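Local coordinates for polymerase subunit PA (Dhori virus, PDB 4CGS), which forms part of the viral RNA polymerase and probably binds RNA, this piece being the N-terminal domain, counterpart of the influenza cap-snatching domain, at residues P110-T115 against F121-L126; K9-E14 against T147-T152; I61-T66 against D72-R77. One frame throughout, in Å; residues are numbered along the deposited sequence. Where two conformers were deposited one is given.

Contact 1 of 3, residues P110-T115 against F121-L126; sequences PTDYQT and FVRVSL
Arg123 and Pro110 bury the most surface here, and Arg123 does most of the work. Its side chain runs extended from CG to NE out of strand 119-125 and alongside the loop 110-115, which travels almost antiparallel to the strand (172° between end-to-end directions). At the start Pro110 CB rests on Arg123 CB at 3.7 Å, and the proline also touches Tyr104. Further along, Arg123 CD passes Thr111 O at 3.4 Å, and that carbonyl lies over one face of the guanidinium. Tyr113 comes to the guanidinium at nearly a right angle, the two planes 85° apart: its CD2 edge meets the flat group, with Arg123 NH2 4.1 Å from Tyr113 CD2. This is edge against face, with the cation near the plane of the ring. The arginine side chain also has a second conformer.

Water carries the polar links. One water donates to Asp112 OD1 (2.6 Å) and to Phe121 O, and accepts from Arg123 NH1 (3.1 Å); a second accepts from Arg123 NH2 at 2.7 Å and lies over the centre of the Phe121 ring. Arg123 NE is hydrogen-bonded to Tyr104 OH. Asp112 OD1 bonds Ser131 OG and OD2 bonds Ile133 N, at the N-terminal end of helix 132-137. At the far end Thr115 sits against Phe121, but their modelled approach is implausibly short and carries no weight; a third water links Thr115 OG1 and Phe121 N. The loop belongs to the connection between the parallel strands 97-104 and 119-125. Asp112 OD1 stays 4.3 Å from Arg123 NH1, beyond a salt bridge, so the link between the two charged groups is water-mediated, and the nearby opposite charge probably adds a weaker direct attraction.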
# COMPACT_ATOMS: atom_id res chain seq x y z
N PRO A 110 9.19 -11.18 0.99
CA PRO A 110 8.31 -11.60 -0.07
C PRO A 110 9.08 -12.02 -1.32
O PRO A 110 10.13 -11.46 -1.70
CB PRO A 110 7.49 -10.37 -0.38
CG PRO A 110 7.50 -9.61 0.93
CD PRO A 110 8.87 -9.78 1.42
N THR A 111 8.49 -12.98 -2.00
CA THR A 111 8.99 -13.48 -3.27
C THR A 111 8.37 -12.74 -4.47
O THR A 111 7.14 -12.49 -4.49
CB THR A 111 8.64 -14.97 -3.41
OG1 THR A 111 9.08 -15.70 -2.23
CG2 THR A 111 9.32 -15.65 -4.73
N ASP A 112 9.18 -12.41 -5.46
CA ASP A 112 8.71 -11.82 -6.70
C ASP A 112 8.25 -12.89 -7.67
O ASP A 112 8.89 -13.91 -7.87
CB ASP A 112 9.77 -10.93 -7.35
CG ASP A 112 10.14 -9.77 -6.46
OD1 ASP A 112 9.22 -9.02 -6.04
OD2 ASP A 112 11.36 -9.62 -6.16
N TYR A 113 7.13 -12.59 -8.31
CA TYR A 113 6.55 -13.42 -9.35
C TYR A 113 6.28 -12.53 -10.54
O TYR A 113 6.05 -11.32 -10.36
CB TYR A 113 5.30 -14.16 -8.86
CG TYR A 113 5.58 -15.17 -7.76
CD1 TYR A 113 6.28 -16.34 -8.03
CD2 TYR A 113 5.18 -14.93 -6.42
CE1 TYR A 113 6.59 -17.23 -7.01
CE2 TYR A 113 5.43 -15.88 -5.42
CZ TYR A 113 6.17 -17.00 -5.74
OH TYR A 113 6.51 -17.93 -4.78
N GLN A 114 6.20 -13.11 -11.73
CA GLN A 114 6.02 -12.38 -13.01
C GLN A 114 4.86 -11.35 -13.00
O GLN A 114 3.79 -11.57 -12.40
CB GLN A 114 5.69 -13.41 -14.12
CG GLN A 114 5.74 -12.88 -15.53
CD GLN A 114 5.18 -13.83 -16.66
OE1 GLN A 114 4.46 -14.84 -16.43
NE2 GLN A 114 5.50 -13.49 -17.87
N THR A 115 5.17 -10.20 -13.58
CA THR A 115 4.18 -9.18 -13.88
C THR A 115 4.31 -8.81 -15.36
O THR A 115 5.28 -9.19 -16.00
CB THR A 115 4.34 -7.95 -12.92
OG1 THR A 115 5.61 -7.35 -13.17
CG2 THR A 115 4.23 -8.40 -11.44
N PHE A 121 5.04 -4.61 -8.97
CA PHE A 121 4.41 -5.08 -7.75
C PHE A 121 5.37 -4.83 -6.57
O PHE A 121 6.28 -5.57 -6.33
CB PHE A 121 4.07 -6.58 -7.87
CG PHE A 121 2.79 -6.91 -8.68
CD1 PHE A 121 2.77 -6.65 -10.04
CD2 PHE A 121 1.63 -7.43 -8.09
CE1 PHE A 121 1.69 -6.95 -10.82
CE2 PHE A 121 0.52 -7.67 -8.88
CZ PHE A 121 0.57 -7.46 -10.25
N VAL A 122 5.04 -3.81 -5.79
CA VAL A 122 5.72 -3.51 -4.51
C VAL A 122 5.22 -4.51 -3.51
O VAL A 122 3.98 -4.60 -3.22
CB VAL A 122 5.44 -2.06 -4.06
CG1 VAL A 122 5.76 -1.84 -2.61
CG2 VAL A 122 6.19 -1.07 -5.00
N ARG A 123 6.17 -5.25 -2.91
CA ARG A 123 5.86 -6.37 -2.02
C ARG A 123 6.68 -6.20 -0.76
O ARG A 123 7.91 -6.25 -0.78
CB ARG A 123 6.14 -7.74 -2.64
CG ARG A 123 5.09 -8.19 -3.70
CD ARG A 123 5.49 -9.54 -4.28
NE ARG A 123 4.37 -10.29 -4.91
CZ ARG A 123 4.25 -10.60 -6.21
NH1 ARG A 123 5.18 -10.20 -7.10
NH2 ARG A 123 3.22 -11.37 -6.62
N VAL A 124 5.99 -5.90 0.34
CA VAL A 124 6.65 -5.58 1.61
C VAL A 124 6.05 -6.39 2.70
O VAL A 124 4.83 -6.68 2.71
CB VAL A 124 6.56 -4.07 1.91
CG1 VAL A 124 7.25 -3.20 0.87
CG2 VAL A 124 5.14 -3.56 2.11
N SER A 125 6.84 -6.70 3.74
CA SER A 125 6.34 -7.42 4.92
C SER A 125 6.06 -6.48 6.03
O SER A 125 6.58 -5.37 6.11
CB SER A 125 7.32 -8.48 5.40
OG SER A 125 8.39 -7.88 6.14
N LEU A 126 5.23 -6.93 6.97
CA LEU A 126 4.92 -6.13 8.14
C LEU A 126 6.18 -5.77 8.94
O LEU A 126 6.24 -4.73 9.58
CB LEU A 126 3.85 -6.80 9.07
CG LEU A 126 2.39 -6.98 8.63
CD1 LEU A 126 1.59 -7.85 9.61
CD2 LEU A 126 1.67 -5.66 8.33
O HOH W 1 7.24 -7.93 -7.35
O HOH W 2 2.70 -11.10 -9.27
O HOH W 3 6.92 -6.43 -10.36

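Contact 2 of 3, residues K9-E14 against T147-T152; sequences KSISSE and TNFLVT
Phe149 carries CG anti to its backbone N (chi1 165°), which swings the ring off helix 140-157 toward Ser10 and Ile11. In Ser10 the first torsion (chi1 -55°) keeps OG beside its own N and sets it against the CG2 methyl of Thr152. The phenyl ring is met at its edge, near its plane, by two different groups. Ser10 O stands 3.5 Å from Phe149 CE1, and Ile11 CD1 is 3.9 Å from Phe149 CZ, a polar and an apolar neighbour on adjoining carbons. Ser10 OG lies 3.5 Å from Thr152 CG2, but its hydrogen bond is to Glu156 OE1.

The N-terminal residues thus pack against helix 140-157 just before they enter helix 13-18, where Ser12 is the N-cap and its OG takes Ile15 N. Helix 31-44 packs on both: Cys39 against Ile11, Ile40 and Thr43 against Phe149. Thr152 turns its hydroxyl back onto its own helix: OG1 donates to Asn148 O at 2.7 Å, and the helical Thr152 N reaches the same carbonyl from the opposite face of its plane. That bond fixes the rotation of Thr152 and leaves CG2 as the branch facing Ser10.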
# COMPACT_ATOMS: atom_id res chain seq x y z
N LYS A 9 -1.92 3.56 17.17
CA LYS A 9 -1.33 4.87 17.27
C LYS A 9 -0.60 5.24 15.98
O LYS A 9 -0.54 6.38 15.60
CB LYS A 9 -0.33 4.94 18.42
CG LYS A 9 0.18 6.32 18.82
CD LYS A 9 1.33 6.21 19.83
CE LYS A 9 1.22 7.15 21.02
NZ LYS A 9 1.65 8.52 20.62
N SER A 10 -0.03 4.22 15.34
CA SER A 10 0.78 4.43 14.16
C SER A 10 0.04 4.72 12.88
O SER A 10 0.70 4.96 11.82
CB SER A 10 1.71 3.22 13.94
OG SER A 10 2.52 2.89 15.04
N ILE A 11 -1.30 4.59 12.90
CA ILE A 11 -2.11 4.92 11.74
C ILE A 11 -2.71 6.28 11.99
O ILE A 11 -3.26 6.55 13.06
CB ILE A 11 -3.22 3.89 11.54
CG1 ILE A 11 -2.69 2.47 11.21
CG2 ILE A 11 -4.18 4.33 10.41
CD1 ILE A 11 -1.77 2.42 10.00
N SER A 12 -2.58 7.16 11.01
CA SER A 12 -3.19 8.51 11.24
C SER A 12 -4.73 8.47 11.37
O SER A 12 -5.41 7.62 10.77
CB SER A 12 -2.81 9.48 10.13
OG SER A 12 -3.52 9.17 8.93
N SER A 13 -5.29 9.38 12.14
CA SER A 13 -6.69 9.45 12.28
C SER A 13 -7.38 9.63 10.95
O SER A 13 -8.44 9.06 10.73
CB SER A 13 -7.09 10.57 13.27
OG SER A 13 -6.58 10.34 14.55
N GLU A 14 -6.77 10.41 10.06
CA GLU A 14 -7.45 10.70 8.75
C GLU A 14 -7.42 9.52 7.82
O GLU A 14 -8.40 9.31 7.11
CB GLU A 14 -6.92 11.99 8.13
CG GLU A 14 -5.42 12.01 7.81
CD GLU A 14 -4.47 12.44 8.92
OE1 GLU A 14 -4.83 12.33 10.11
OE2 GLU A 14 -3.35 12.90 8.53
N THR A 147 9.88 1.68 4.97
CA THR A 147 10.35 0.77 5.98
C THR A 147 10.26 1.41 7.35
O THR A 147 9.90 0.69 8.31
CB THR A 147 11.82 0.34 5.70
OG1 THR A 147 12.72 1.48 5.77
CG2 THR A 147 11.84 -0.35 4.37
N ASN A 148 10.52 2.69 7.50
CA ASN A 148 10.43 3.23 8.84
C ASN A 148 8.99 3.18 9.33
O ASN A 148 8.76 2.95 10.54
CB ASN A 148 10.96 4.67 8.86
CG ASN A 148 12.47 4.75 8.67
OD1 ASN A 148 13.15 3.78 8.89
ND2 ASN A 148 12.97 5.90 8.19
N PHE A 149 8.02 3.42 8.46
CA PHE A 149 6.62 3.29 8.84
C PHE A 149 6.29 1.86 9.21
O PHE A 149 5.72 1.61 10.27
CB PHE A 149 5.71 3.76 7.71
CG PHE A 149 4.28 3.32 7.89
CD1 PHE A 149 3.54 3.70 9.03
CD2 PHE A 149 3.71 2.42 6.99
CE1 PHE A 149 2.25 3.20 9.21
CE2 PHE A 149 2.45 1.96 7.19
CZ PHE A 149 1.71 2.34 8.28
N LEU A 150 6.66 0.89 8.39
CA LEU A 150 6.32 -0.52 8.66
C LEU A 150 6.91 -0.95 10.00
O LEU A 150 6.26 -1.61 10.80
CB LEU A 150 6.85 -1.42 7.52
CG LEU A 150 6.08 -1.27 6.17
CD1 LEU A 150 6.86 -1.96 5.08
CD2 LEU A 150 4.65 -1.78 6.26
N VAL A 151 8.16 -0.61 10.27
CA VAL A 151 8.78 -0.98 11.51
C VAL A 151 8.11 -0.30 12.69
O VAL A 151 8.06 -0.91 13.81
CB VAL A 151 10.28 -0.62 11.45
CG1 VAL A 151 10.84 -0.45 12.89
CG2 VAL A 151 11.02 -1.56 10.46
N THR A 152 7.65 0.90 12.55
CA THR A 152 6.93 1.57 13.61
C THR A 152 5.63 0.84 13.96
O THR A 152 5.37 0.53 15.15
CB THR A 152 6.60 3.05 13.22
OG1 THR A 152 7.82 3.72 12.97
CG2 THR A 152 5.87 3.76 14.31

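Contact 3 of 3, residues I61-T66 against D72-R77; sequences IVNMWT and DQEMKR
Ile61, near the end of strand 57-62, and Glu74, in the helical residues 72-77, have the closest alpha carbons across the contact, 8.0 Å apart; the backbones stay apart and side chains make the contact. Within the helix Lys76 N is bonded to Asp72 O and Arg77 N to Gln73 O. Past the strand the chain folds through a type II beta turn from Asn63 to Thr66, in which Trp65 takes the left-handed conformation (phi 65°, psi 24°) such a turn needs at its third residue. Asn63 O closes the turn, accepting from Thr66 N at 3.0 Å and from Thr66 OG1 at 2.8 Å, both from the same face of the carbonyl plane, and the second bond fixes the threonine hydroxyl.

Glu74 is the partner on the helix. Its chain bends at chi2 (-70°), which lays the carboxylate back over Ile61: OE1 is 3.7 Å from Ile61 CD1, while Glu74 CG and CD each lie 4.1 Å from Ile61 CG2. The two side chains meet at a slant, and both the carboxylate oxygen and the stem carbons lie against Ile61 by van der Waals contact. The glutamate also has a second conformer. The buried side chain of Asn63 leans on the beta carbon of Glu74, more loosely.

Helix 68-78 thus covers the end of strand 57-62, with Gln78 also touching Ile61 and Ala71 touching Asn63, while Met75 sinks between Leu91, Phe82 and Val87. Strand 90-92 runs antiparallel beside strand 57-62, Ile61 pairing with Leu91. The turn meanwhile reaches helix 31-44, where Trp65 stacks with Tyr42 and gives NE1 to Glu38.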
# COMPACT_ATOMS: atom_id res chain seq x y z
N ILE A 61 0.05 9.17 -9.25
CA ILE A 61 -1.38 9.27 -8.97
C ILE A 61 -1.78 8.10 -8.11
O ILE A 61 -1.50 6.96 -8.47
CB ILE A 61 -2.21 9.27 -10.28
CG1 ILE A 61 -1.78 10.49 -11.14
CG2 ILE A 61 -3.68 9.30 -9.98
CD1 ILE A 61 -2.37 10.46 -12.57
N VAL A 62 -2.36 8.34 -6.95
CA VAL A 62 -2.81 7.27 -6.09
C VAL A 62 -4.21 6.94 -6.43
O VAL A 62 -5.10 7.78 -6.26
CB VAL A 62 -2.67 7.65 -4.55
CG1 VAL A 62 -3.28 6.53 -3.69
CG2 VAL A 62 -1.21 7.91 -4.15
N ASN A 63 -4.46 5.71 -6.89
CA ASN A 63 -5.82 5.25 -7.21
C ASN A 63 -6.47 4.56 -5.99
O ASN A 63 -7.69 4.44 -5.96
CB ASN A 63 -5.79 4.23 -8.38
CG ASN A 63 -5.41 4.76 -9.69
OD1 ASN A 63 -4.75 4.06 -10.46
ND2 ASN A 63 -5.80 6.00 -9.98
N MET A 64 -5.72 4.02 -5.05
CA MET A 64 -6.33 3.34 -3.94
C MET A 64 -7.29 4.25 -3.21
O MET A 64 -7.00 5.43 -2.98
CB MET A 64 -5.30 2.82 -2.99
CG MET A 64 -5.85 2.00 -1.89
SD MET A 64 -4.56 1.27 -0.84
CE MET A 64 -5.55 0.56 0.47
N TRP A 65 -8.43 3.70 -2.88
CA TRP A 65 -9.55 4.40 -2.21
C TRP A 65 -10.18 5.52 -3.04
O TRP A 65 -10.89 6.35 -2.48
CB TRP A 65 -9.15 4.86 -0.80
CG TRP A 65 -8.92 3.76 0.17
CD1 TRP A 65 -9.20 2.39 0.08
CD2 TRP A 65 -8.31 3.93 1.47
NE1 TRP A 65 -8.84 1.76 1.24
CE2 TRP A 65 -8.33 2.63 2.12
CE3 TRP A 65 -7.85 5.02 2.19
CZ2 TRP A 65 -7.82 2.47 3.39
CZ3 TRP A 65 -7.39 4.83 3.46
CH2 TRP A 65 -7.35 3.59 4.04
N THR A 66 -10.04 5.45 -4.37
CA THR A 66 -10.78 6.22 -5.30
C THR A 66 -11.68 5.31 -6.11
O THR A 66 -11.43 4.08 -6.20
CB THR A 66 -9.93 7.06 -6.23
OG1 THR A 66 -9.35 6.21 -7.26
CG2 THR A 66 -8.83 7.86 -5.43
N ASP A 72 -10.08 4.89 -13.76
CA ASP A 72 -10.14 4.75 -15.26
C ASP A 72 -10.02 6.04 -15.99
O ASP A 72 -9.29 6.07 -16.97
CB ASP A 72 -11.42 3.99 -15.67
CG ASP A 72 -11.29 3.31 -16.99
OD1 ASP A 72 -10.18 2.86 -17.34
OD2 ASP A 72 -12.31 3.28 -17.70
N GLN A 73 -10.67 7.12 -15.51
CA GLN A 73 -10.48 8.46 -16.08
C GLN A 73 -8.97 8.84 -16.09
O GLN A 73 -8.42 9.34 -17.10
CB GLN A 73 -11.26 9.49 -15.27
CG GLN A 73 -12.79 9.44 -15.43
CD GLN A 73 -13.54 10.33 -14.43
OE1 GLN A 73 -12.90 11.04 -13.59
NE2 GLN A 73 -14.86 10.24 -14.45
N GLU A 74 -8.32 8.65 -14.93
CA GLU A 74 -6.90 8.95 -14.72
C GLU A 74 -6.06 8.15 -15.72
O GLU A 74 -5.16 8.71 -16.39
CB GLU A 74 -6.50 8.63 -13.25
CG GLU A 74 -7.14 9.53 -12.18
CD GLU A 74 -6.68 11.00 -12.11
OE1 GLU A 74 -5.94 11.49 -13.00
OE2 GLU A 74 -7.08 11.69 -11.12
N MET A 75 -6.32 6.83 -15.81
CA MET A 75 -5.53 5.92 -16.70
C MET A 75 -5.67 6.32 -18.17
O MET A 75 -4.75 6.44 -18.89
CB MET A 75 -5.97 4.46 -16.49
CG MET A 75 -5.36 3.95 -15.17
SD MET A 75 -5.72 2.22 -14.83
CE MET A 75 -7.48 2.21 -14.43
N LYS A 76 -6.91 6.61 -18.59
CA LYS A 76 -7.19 7.06 -19.96
C LYS A 76 -6.49 8.40 -20.24
O LYS A 76 -5.87 8.55 -21.32
CB LYS A 76 -8.67 7.15 -20.24
CG LYS A 76 -9.32 5.79 -20.39
CD LYS A 76 -10.82 5.91 -20.68
CE LYS A 76 -11.48 4.54 -20.79
NZ LYS A 76 -11.69 4.05 -22.20
N ARG A 77 -6.57 9.33 -19.29
CA ARG A 77 -5.95 10.67 -19.45
C ARG A 77 -4.39 10.55 -19.58
O ARG A 77 -3.75 11.26 -20.36
CB ARG A 77 -6.28 11.58 -18.28
CG ARG A 77 -5.88 13.04 -18.56
CD ARG A 77 -6.52 14.05 -17.60
NE ARG A 77 -5.79 15.34 -17.65
CZ ARG A 77 -6.07 16.41 -18.42
NH1 ARG A 77 -7.11 16.45 -19.25
NH2 ARG A 77 -5.29 17.47 -18.32

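Contact 3 closes first along the chain and contact 1 later, and both fall between the two segments of contact 2. Contacts 1 and 3 reach the same mixed sheet, contact 1 at an outermost strand, 119-125, and contact 3 at strand 57-62; their centres are about 22 Å apart and their nearest atoms about 11 Å, without touching. Contacts 1 and 2 are about 20 Å apart by centres yet meet directly, Leu150 CD1 of helix 140-157 packing 3.6 Å from Ser125 O. Contacts 2 and 3 lie on opposite sides of the domain centre, with helix 31-44 touching both. Contact 2 thus brings the N-terminal residues 9-14 onto helix 140-157, which also packs on the sheet edge of contact 1.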